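Long-range contacts in Non-canonical purine NTP pyrophosphatase (Staphylococcus aureus, PDB 4BNQ), which probably hydrolyses non-canonical purine nucleoside triphosphates such as XTP, dITP and ITP to their monophosphates and diphosphate, keeping them out of DNA and RNA: residues I29-E40 with L51-L60; E146-I154 with M164-K172. All coordinates share one frame; numbering follows the deposited sequence.

Contact 1 of 2, residues I29-E40 with L51-L60; sequences ISELIPDFDVEE and LKSEAAAKAL. With PO4 (phosphate ion), chain C.
K52, on the helix formed by residues 45-60, runs along V38 and ends beside both the carboxylate of E40 and a phosphate ion, whose O3 lies 3.0 Å from E40 OE2. Its CB leads to CG, which lies 4.1 Å from V38 CB. A bend in the chain at chi3 (-70°) follows, and CD and CE then pass alongside the phosphate oxygen O3 and E40 OE2. At the tip, K52 NZ donates to phosphate O3, at a modelled distance too short to be trusted, and makes a longer, weak salt bridge of 3.4 Å to E40 OE2. The same ammonium also forms a salt bridge with D68 and a hydrogen bond to the neutral carbonyl of D67.

Beyond this polar end, residues 29-38 lay apolar groups on the helix. V38 sets both methyls on it: CG2 touches A55 CB at 3.7 Å, while CG1, anti to the backbone N (chi1 179°), rests over the carbonyl of L51. The ring of F36 comes down on its CZ corner. K52 O meets the ring edge near its plane, 3.7 Å from CZ, and A56 CB approaches CZ obliquely at 4.0 Å. Within the same segment, I29 CG1 lies over one face, offset toward the rim. Further along, L60 CD1 receives I29 CD1 and L32 CD1, each 4.0 Å away, and I33 CD1 approaches L60 CG more loosely.

The phosphate, probably from the crystallisation liquor, is also held by S8, N9 and K13, residues predicted to bind substrate. With E39 and D68 predicted as magnesium ligands, the polar end of this contact belongs to the likely catalytic site. The lysine may offset the negative charge of E40 and of the bound anion, while the hydrophobic row beside it packs the preceding segment against the helix.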
# COMPACT_ATOMS: atom_id res chain seq x y z
N ILE A 29 7.79 -4.81 -23.64
CA ILE A 29 8.79 -5.66 -24.28
C ILE A 29 8.40 -6.08 -25.70
O ILE A 29 9.28 -6.29 -26.55
CB ILE A 29 9.12 -6.89 -23.44
CG1 ILE A 29 10.48 -7.44 -23.85
CG2 ILE A 29 8.02 -7.95 -23.59
CD1 ILE A 29 11.60 -6.54 -23.51
N SER A 30 7.10 -6.19 -25.98
CA SER A 30 6.68 -6.61 -27.32
C SER A 30 7.17 -5.66 -28.41
O SER A 30 7.23 -6.04 -29.58
CB SER A 30 5.16 -6.83 -27.39
OG SER A 30 4.44 -5.69 -26.97
N GLU A 31 7.51 -4.43 -28.05
CA GLU A 31 8.06 -3.50 -29.02
C GLU A 31 9.50 -3.83 -29.38
O GLU A 31 9.94 -3.59 -30.50
CB GLU A 31 7.98 -2.07 -28.48
CG GLU A 31 6.57 -1.49 -28.41
CD GLU A 31 6.54 -0.06 -27.89
OE1 GLU A 31 7.08 0.86 -28.56
OE2 GLU A 31 5.99 0.16 -26.78
N LEU A 32 10.24 -4.36 -28.41
CA LEU A 32 11.67 -4.64 -28.57
C LEU A 32 11.95 -6.11 -28.89
O LEU A 32 12.83 -6.43 -29.70
CB LEU A 32 12.39 -4.25 -27.28
CG LEU A 32 12.16 -2.81 -26.83
CD1 LEU A 32 13.00 -2.50 -25.61
CD2 LEU A 32 12.51 -1.82 -27.96
N ILE A 33 11.22 -7.01 -28.24
CA ILE A 33 11.35 -8.44 -28.47
C ILE A 33 9.96 -9.04 -28.56
O ILE A 33 9.42 -9.55 -27.57
CB ILE A 33 12.08 -9.15 -27.30
CG1 ILE A 33 13.34 -8.39 -26.86
CG2 ILE A 33 12.40 -10.61 -27.66
CD1 ILE A 33 14.03 -9.04 -25.68
N PRO A 34 9.35 -8.97 -29.76
CA PRO A 34 7.97 -9.41 -30.01
C PRO A 34 7.71 -10.86 -29.58
O PRO A 34 6.58 -11.22 -29.22
CB PRO A 34 7.84 -9.27 -31.54
CG PRO A 34 8.84 -8.19 -31.91
CD PRO A 34 10.00 -8.46 -30.99
N ASP A 35 8.76 -11.68 -29.59
CA ASP A 35 8.59 -13.07 -29.17
C ASP A 35 9.30 -13.40 -27.87
O ASP A 35 9.68 -14.55 -27.64
CB ASP A 35 9.03 -14.01 -30.29
CG ASP A 35 8.14 -13.90 -31.52
OD1 ASP A 35 6.89 -13.97 -31.37
OD2 ASP A 35 8.70 -13.72 -32.62
N PHE A 36 9.46 -12.39 -27.02
CA PHE A 36 9.92 -12.59 -25.66
C PHE A 36 9.20 -13.78 -25.05
O PHE A 36 7.96 -13.85 -25.06
CB PHE A 36 9.60 -11.35 -24.83
CG PHE A 36 10.33 -11.29 -23.52
CD1 PHE A 36 11.72 -11.29 -23.48
CD2 PHE A 36 9.64 -11.17 -22.33
CE1 PHE A 36 12.39 -11.22 -22.28
CE2 PHE A 36 10.31 -11.09 -21.13
CZ PHE A 36 11.68 -11.11 -21.10
N ASP A 37 9.95 -14.72 -24.50
CA ASP A 37 9.35 -15.92 -23.95
C ASP A 37 10.30 -16.51 -22.91
O ASP A 37 11.19 -17.29 -23.24
CB ASP A 37 9.11 -16.93 -25.09
CG ASP A 37 8.42 -18.20 -24.60
OD1 ASP A 37 8.07 -18.27 -23.40
OD2 ASP A 37 8.21 -19.12 -25.42
N VAL A 38 10.12 -16.11 -21.66
CA VAL A 38 10.94 -16.64 -20.58
C VAL A 38 10.19 -17.76 -19.86
O VAL A 38 9.02 -17.63 -19.51
CB VAL A 38 11.31 -15.54 -19.56
CG1 VAL A 38 12.14 -16.14 -18.42
CG2 VAL A 38 12.07 -14.42 -20.23
N GLU A 39 10.88 -18.88 -19.64
CA GLU A 39 10.29 -19.99 -18.90
C GLU A 39 10.05 -19.65 -17.41
O GLU A 39 11.00 -19.58 -16.62
CB GLU A 39 11.17 -21.22 -19.03
CG GLU A 39 10.46 -22.52 -18.71
CD GLU A 39 9.40 -22.91 -19.74
OE1 GLU A 39 9.45 -22.41 -20.89
OE2 GLU A 39 8.51 -23.73 -19.39
N GLU A 40 8.79 -19.45 -17.02
CA GLU A 40 8.49 -19.15 -15.62
C GLU A 40 8.57 -20.42 -14.76
O GLU A 40 7.57 -21.08 -14.51
CB GLU A 40 7.13 -18.42 -15.46
CG GLU A 40 7.16 -16.94 -15.91
CD GLU A 40 5.79 -16.25 -15.90
OE1 GLU A 40 5.06 -16.33 -14.88
OE2 GLU A 40 5.45 -15.61 -16.93
N LEU A 51 13.10 -13.71 -12.95
CA LEU A 51 13.51 -14.41 -14.15
C LEU A 51 13.21 -13.53 -15.37
O LEU A 51 14.02 -13.42 -16.29
CB LEU A 51 12.82 -15.78 -14.27
CG LEU A 51 13.23 -16.90 -13.30
CD1 LEU A 51 12.19 -18.02 -13.31
CD2 LEU A 51 14.59 -17.47 -13.67
N LYS A 52 12.06 -12.87 -15.38
CA LYS A 52 11.72 -12.06 -16.55
C LYS A 52 12.58 -10.81 -16.66
O LYS A 52 13.10 -10.52 -17.74
CB LYS A 52 10.21 -11.76 -16.61
CG LYS A 52 9.36 -13.01 -16.97
CD LYS A 52 7.85 -12.76 -16.92
CE LYS A 52 7.36 -12.55 -15.49
NZ LYS A 52 5.88 -12.63 -15.39
N SER A 53 12.76 -10.08 -15.55
CA SER A 53 13.51 -8.82 -15.62
C SER A 53 14.98 -9.07 -15.93
O SER A 53 15.57 -8.36 -16.75
CB SER A 53 13.38 -8.01 -14.32
OG SER A 53 13.89 -8.75 -13.24
N GLU A 54 15.58 -10.07 -15.28
CA GLU A 54 16.98 -10.38 -15.54
C GLU A 54 17.21 -10.82 -16.98
O GLU A 54 18.21 -10.44 -17.61
CB GLU A 54 17.51 -11.39 -14.51
CG GLU A 54 17.67 -10.74 -13.16
CD GLU A 54 18.33 -11.61 -12.11
OE1 GLU A 54 18.51 -12.83 -12.34
OE2 GLU A 54 18.64 -11.07 -11.02
N ALA A 55 16.28 -11.59 -17.53
CA ALA A 55 16.44 -12.07 -18.90
C ALA A 55 16.39 -10.92 -19.91
O ALA A 55 17.20 -10.87 -20.83
CB ALA A 55 15.40 -13.14 -19.23
N ALA A 56 15.45 -9.99 -19.73
CA ALA A 56 15.34 -8.84 -20.64
C ALA A 56 16.57 -7.96 -20.50
O ALA A 56 17.11 -7.48 -21.50
CB ALA A 56 14.10 -8.05 -20.35
N ALA A 57 17.01 -7.77 -19.27
CA ALA A 57 18.11 -6.86 -18.97
C ALA A 57 19.41 -7.37 -19.57
O ALA A 57 20.16 -6.60 -20.17
CB ALA A 57 18.24 -6.66 -17.49
N LYS A 58 19.69 -8.66 -19.41
CA LYS A 58 20.88 -9.25 -20.01
C LYS A 58 20.87 -9.19 -21.54
O LYS A 58 21.90 -8.94 -22.17
CB LYS A 58 21.09 -10.69 -19.53
CG LYS A 58 21.62 -10.82 -18.10
CD LYS A 58 21.70 -12.30 -17.70
CE LYS A 58 22.18 -12.49 -16.26
NZ LYS A 58 21.38 -11.71 -15.28
N ALA A 59 19.71 -9.44 -22.15
CA ALA A 59 19.64 -9.44 -23.62
C ALA A 59 19.70 -8.02 -24.23
O ALA A 59 20.04 -7.88 -25.40
CB ALA A 59 18.41 -10.18 -24.10
N LEU A 60 19.35 -7.00 -23.45
CA LEU A 60 19.22 -5.64 -23.97
C LEU A 60 20.28 -4.71 -23.40
O LEU A 60 20.49 -3.61 -23.92
CB LEU A 60 17.82 -5.07 -23.66
CG LEU A 60 16.64 -5.72 -24.39
CD1 LEU A 60 15.31 -5.22 -23.88
CD2 LEU A 60 16.73 -5.49 -25.89
P PO4 C . 3.81 -11.66 -18.16
O1 PO4 C . 4.04 -10.34 -17.42
O2 PO4 C . 2.34 -11.99 -18.15
O3 PO4 C . 4.57 -12.76 -17.44
O4 PO4 C . 4.30 -11.55 -19.57

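Contact 2 of 2, residues E146-I154 with M164-K172; sequences ENGFGYDPI and MAQLSKEQK
Residues 146-154, a loop that includes F149-D152, predicted to bind substrate, are joined to residues 164-172 mainly by polar contacts, with A165 filling the middle. D152 OD2 takes two donors: K172 NZ comes in on its syn lone pair at 2.7 Å, and F149 N, within the same loop, meets it from above the carboxylate plane at 2.9 Å. A water bridges the other oxygen, OD1, to the same ammonium, and D16 gives K172 a second salt bridge. K172 arrives fully extended, with CG anti to its own backbone N (chi1 -166°), and crosses the aspartate at about a right angle. Its NZ also lies obliquely to the F149 ring, 3.4 Å from CE1.

A165 is held through its backbone O and N. N147 N donates to a lone pair of A165 O at 3.1 Å, and A165 N gives a weak bond to D152 O. A165 CB packs against P153, 3.5 Å from its CA. N147 ND2 reaches L167 O nearly straight (161°), with the acceptor close to the amide plane but the donor well above the plane of the carbonyl.

S168 and Q171 form a capping box at the start of helix 169-175, which carries K172. The type II' turn from F149 to D152, tied to this helix by the D152-K172 pair, gathers predicted substrate-binding residues, as expected for the pocket of a HAM1-family enzyme.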
# COMPACT_ATOMS: atom_id res chain seq x y z
N GLU A 146 -16.37 -4.46 -17.73
CA GLU A 146 -15.60 -5.06 -18.82
C GLU A 146 -14.27 -4.36 -19.08
O GLU A 146 -13.61 -4.65 -20.06
CB GLU A 146 -16.44 -5.07 -20.10
CG GLU A 146 -16.65 -3.68 -20.66
CD GLU A 146 -17.57 -3.66 -21.86
OE1 GLU A 146 -17.34 -4.43 -22.82
OE2 GLU A 146 -18.51 -2.84 -21.86
N ASN A 147 -13.87 -3.44 -18.21
CA ASN A 147 -12.53 -2.85 -18.29
C ASN A 147 -11.49 -3.78 -17.70
O ASN A 147 -11.83 -4.80 -17.09
CB ASN A 147 -12.46 -1.50 -17.55
CG ASN A 147 -13.28 -0.42 -18.22
OD1 ASN A 147 -13.51 -0.44 -19.43
ND2 ASN A 147 -13.74 0.55 -17.42
N GLY A 148 -10.22 -3.43 -17.85
CA GLY A 148 -9.14 -4.19 -17.24
C GLY A 148 -8.93 -5.50 -17.97
O GLY A 148 -9.16 -5.58 -19.18
N PHE A 149 -8.50 -6.52 -17.24
CA PHE A 149 -8.16 -7.81 -17.84
C PHE A 149 -8.08 -8.88 -16.75
O PHE A 149 -8.23 -8.58 -15.56
CB PHE A 149 -6.81 -7.71 -18.56
CG PHE A 149 -5.65 -7.45 -17.64
CD1 PHE A 149 -5.37 -6.17 -17.20
CD2 PHE A 149 -4.86 -8.50 -17.18
CE1 PHE A 149 -4.31 -5.93 -16.32
CE2 PHE A 149 -3.81 -8.26 -16.30
CZ PHE A 149 -3.54 -6.98 -15.87
N GLY A 150 -7.81 -10.11 -17.15
CA GLY A 150 -7.62 -11.18 -16.18
C GLY A 150 -8.83 -11.37 -15.29
O GLY A 150 -9.95 -11.41 -15.78
N TYR A 151 -8.62 -11.46 -13.98
CA TYR A 151 -9.72 -11.73 -13.08
C TYR A 151 -10.45 -10.45 -12.67
O TYR A 151 -11.31 -10.48 -11.80
CB TYR A 151 -9.25 -12.48 -11.82
CG TYR A 151 -8.64 -13.83 -12.12
CD1 TYR A 151 -9.44 -14.97 -12.26
CD2 TYR A 151 -7.27 -13.98 -12.26
CE1 TYR A 151 -8.88 -16.21 -12.54
CE2 TYR A 151 -6.71 -15.21 -12.54
CZ TYR A 151 -7.52 -16.32 -12.68
OH TYR A 151 -6.95 -17.54 -12.94
N ASP A 152 -10.10 -9.34 -13.31
CA ASP A 152 -10.77 -8.08 -12.99
C ASP A 152 -12.31 -8.15 -12.85
O ASP A 152 -12.86 -7.60 -11.89
CB ASP A 152 -10.34 -6.98 -13.96
CG ASP A 152 -8.93 -6.50 -13.70
OD1 ASP A 152 -8.33 -7.00 -12.72
OD2 ASP A 152 -8.41 -5.62 -14.46
N PRO A 153 -13.01 -8.84 -13.78
CA PRO A 153 -14.48 -8.77 -13.69
C PRO A 153 -15.11 -9.49 -12.49
O PRO A 153 -16.30 -9.29 -12.22
CB PRO A 153 -14.94 -9.43 -15.00
CG PRO A 153 -13.74 -9.34 -15.92
CD PRO A 153 -12.57 -9.52 -15.01
N ILE A 154 -14.35 -10.32 -11.78
CA ILE A 154 -14.92 -11.00 -10.63
C ILE A 154 -14.26 -10.60 -9.32
O ILE A 154 -14.55 -11.16 -8.27
CB ILE A 154 -14.86 -12.54 -10.77
CG1 ILE A 154 -13.42 -13.02 -10.66
CG2 ILE A 154 -15.49 -12.98 -12.07
CD1 ILE A 154 -13.27 -14.55 -10.71
N MET A 164 -13.00 -4.73 -9.91
CA MET A 164 -11.87 -4.12 -10.57
C MET A 164 -12.25 -3.75 -12.01
O MET A 164 -11.92 -2.65 -12.46
CB MET A 164 -10.67 -5.08 -10.50
CG MET A 164 -9.28 -4.43 -10.37
SD MET A 164 -8.97 -3.36 -8.95
CE MET A 164 -8.01 -4.49 -7.94
N ALA A 165 -12.98 -4.60 -12.72
CA ALA A 165 -13.36 -4.29 -14.12
C ALA A 165 -14.40 -3.17 -14.25
O ALA A 165 -14.64 -2.63 -15.34
CB ALA A 165 -13.83 -5.52 -14.86
N GLN A 166 -15.04 -2.81 -13.15
CA GLN A 166 -16.01 -1.73 -13.23
C GLN A 166 -15.33 -0.36 -13.14
O GLN A 166 -15.90 0.66 -13.54
CB GLN A 166 -17.03 -1.87 -12.11
CG GLN A 166 -18.11 -2.89 -12.36
CD GLN A 166 -19.11 -2.93 -11.20
OE1 GLN A 166 -18.91 -3.65 -10.22
NE2 GLN A 166 -20.18 -2.13 -11.31
N LEU A 167 -14.11 -0.33 -12.61
CA LEU A 167 -13.40 0.93 -12.38
C LEU A 167 -12.85 1.46 -13.70
O LEU A 167 -12.44 0.68 -14.57
CB LEU A 167 -12.24 0.71 -11.42
CG LEU A 167 -12.53 0.10 -10.06
CD1 LEU A 167 -11.22 -0.12 -9.30
CD2 LEU A 167 -13.49 0.99 -9.26
N SER A 168 -12.81 2.78 -13.85
CA SER A 168 -12.13 3.40 -14.98
C SER A 168 -10.66 3.06 -14.88
O SER A 168 -10.18 2.70 -13.81
CB SER A 168 -12.31 4.92 -14.95
OG SER A 168 -11.57 5.49 -13.87
N LYS A 169 -9.92 3.19 -15.99
CA LYS A 169 -8.50 2.89 -15.93
C LYS A 169 -7.83 3.78 -14.90
O LYS A 169 -6.97 3.31 -14.16
CB LYS A 169 -7.84 2.98 -17.32
CG LYS A 169 -7.75 4.38 -17.96
CD LYS A 169 -7.05 4.29 -19.34
CE LYS A 169 -6.71 5.67 -19.88
NZ LYS A 169 -7.90 6.52 -20.08
N GLU A 170 -8.28 5.03 -14.78
CA GLU A 170 -7.71 5.97 -13.82
C GLU A 170 -7.94 5.54 -12.38
O GLU A 170 -7.02 5.57 -11.56
CB GLU A 170 -8.24 7.40 -14.03
CG GLU A 170 -7.84 8.05 -15.36
CD GLU A 170 -8.55 7.42 -16.57
OE1 GLU A 170 -9.52 6.65 -16.37
OE2 GLU A 170 -8.13 7.68 -17.72
N GLN A 171 -9.17 5.16 -12.05
CA GLN A 171 -9.48 4.72 -10.70
C GLN A 171 -8.74 3.42 -10.29
O GLN A 171 -8.26 3.31 -9.17
CB GLN A 171 -10.99 4.52 -10.56
CG GLN A 171 -11.84 5.77 -10.79
CD GLN A 171 -13.31 5.43 -10.97
OE1 GLN A 171 -13.66 4.27 -11.24
NE2 GLN A 171 -14.18 6.42 -10.81
N LYS A 172 -8.68 2.45 -11.20
CA LYS A 172 -7.95 1.20 -10.94
C LYS A 172 -6.52 1.55 -10.56
O LYS A 172 -5.98 1.04 -9.57
CB LYS A 172 -7.97 0.26 -12.17
CG LYS A 172 -7.54 -1.18 -11.89
CD LYS A 172 -7.22 -1.97 -13.19
CE LYS A 172 -6.49 -3.30 -12.87
NZ LYS A 172 -6.15 -4.19 -14.05
O HOH W 1 -5.34 -6.55 -12.68

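Contact 1 is a surface contact and contact 2 is partly buried. They lie on opposite sides of the chain's centre, their centres about 26 Å apart and their nearest atoms about 11 Å, and they share no helix or strand. Contact 1 sets residues 29-40 on helix 45-60 largely through apolar side chains, its polar chemistry gathered at one end, beside the predicted magnesium ligands. In contact 2 polar bonds from backbone and N147 and a buried ion pair accompany the packed methyl of A165, close to the start of helix 169-175. Both bring a lysine to a carboxylate. Each contact includes predicted site residues, those for magnesium in 29-40 and those for substrate in 146-154 and 164-172.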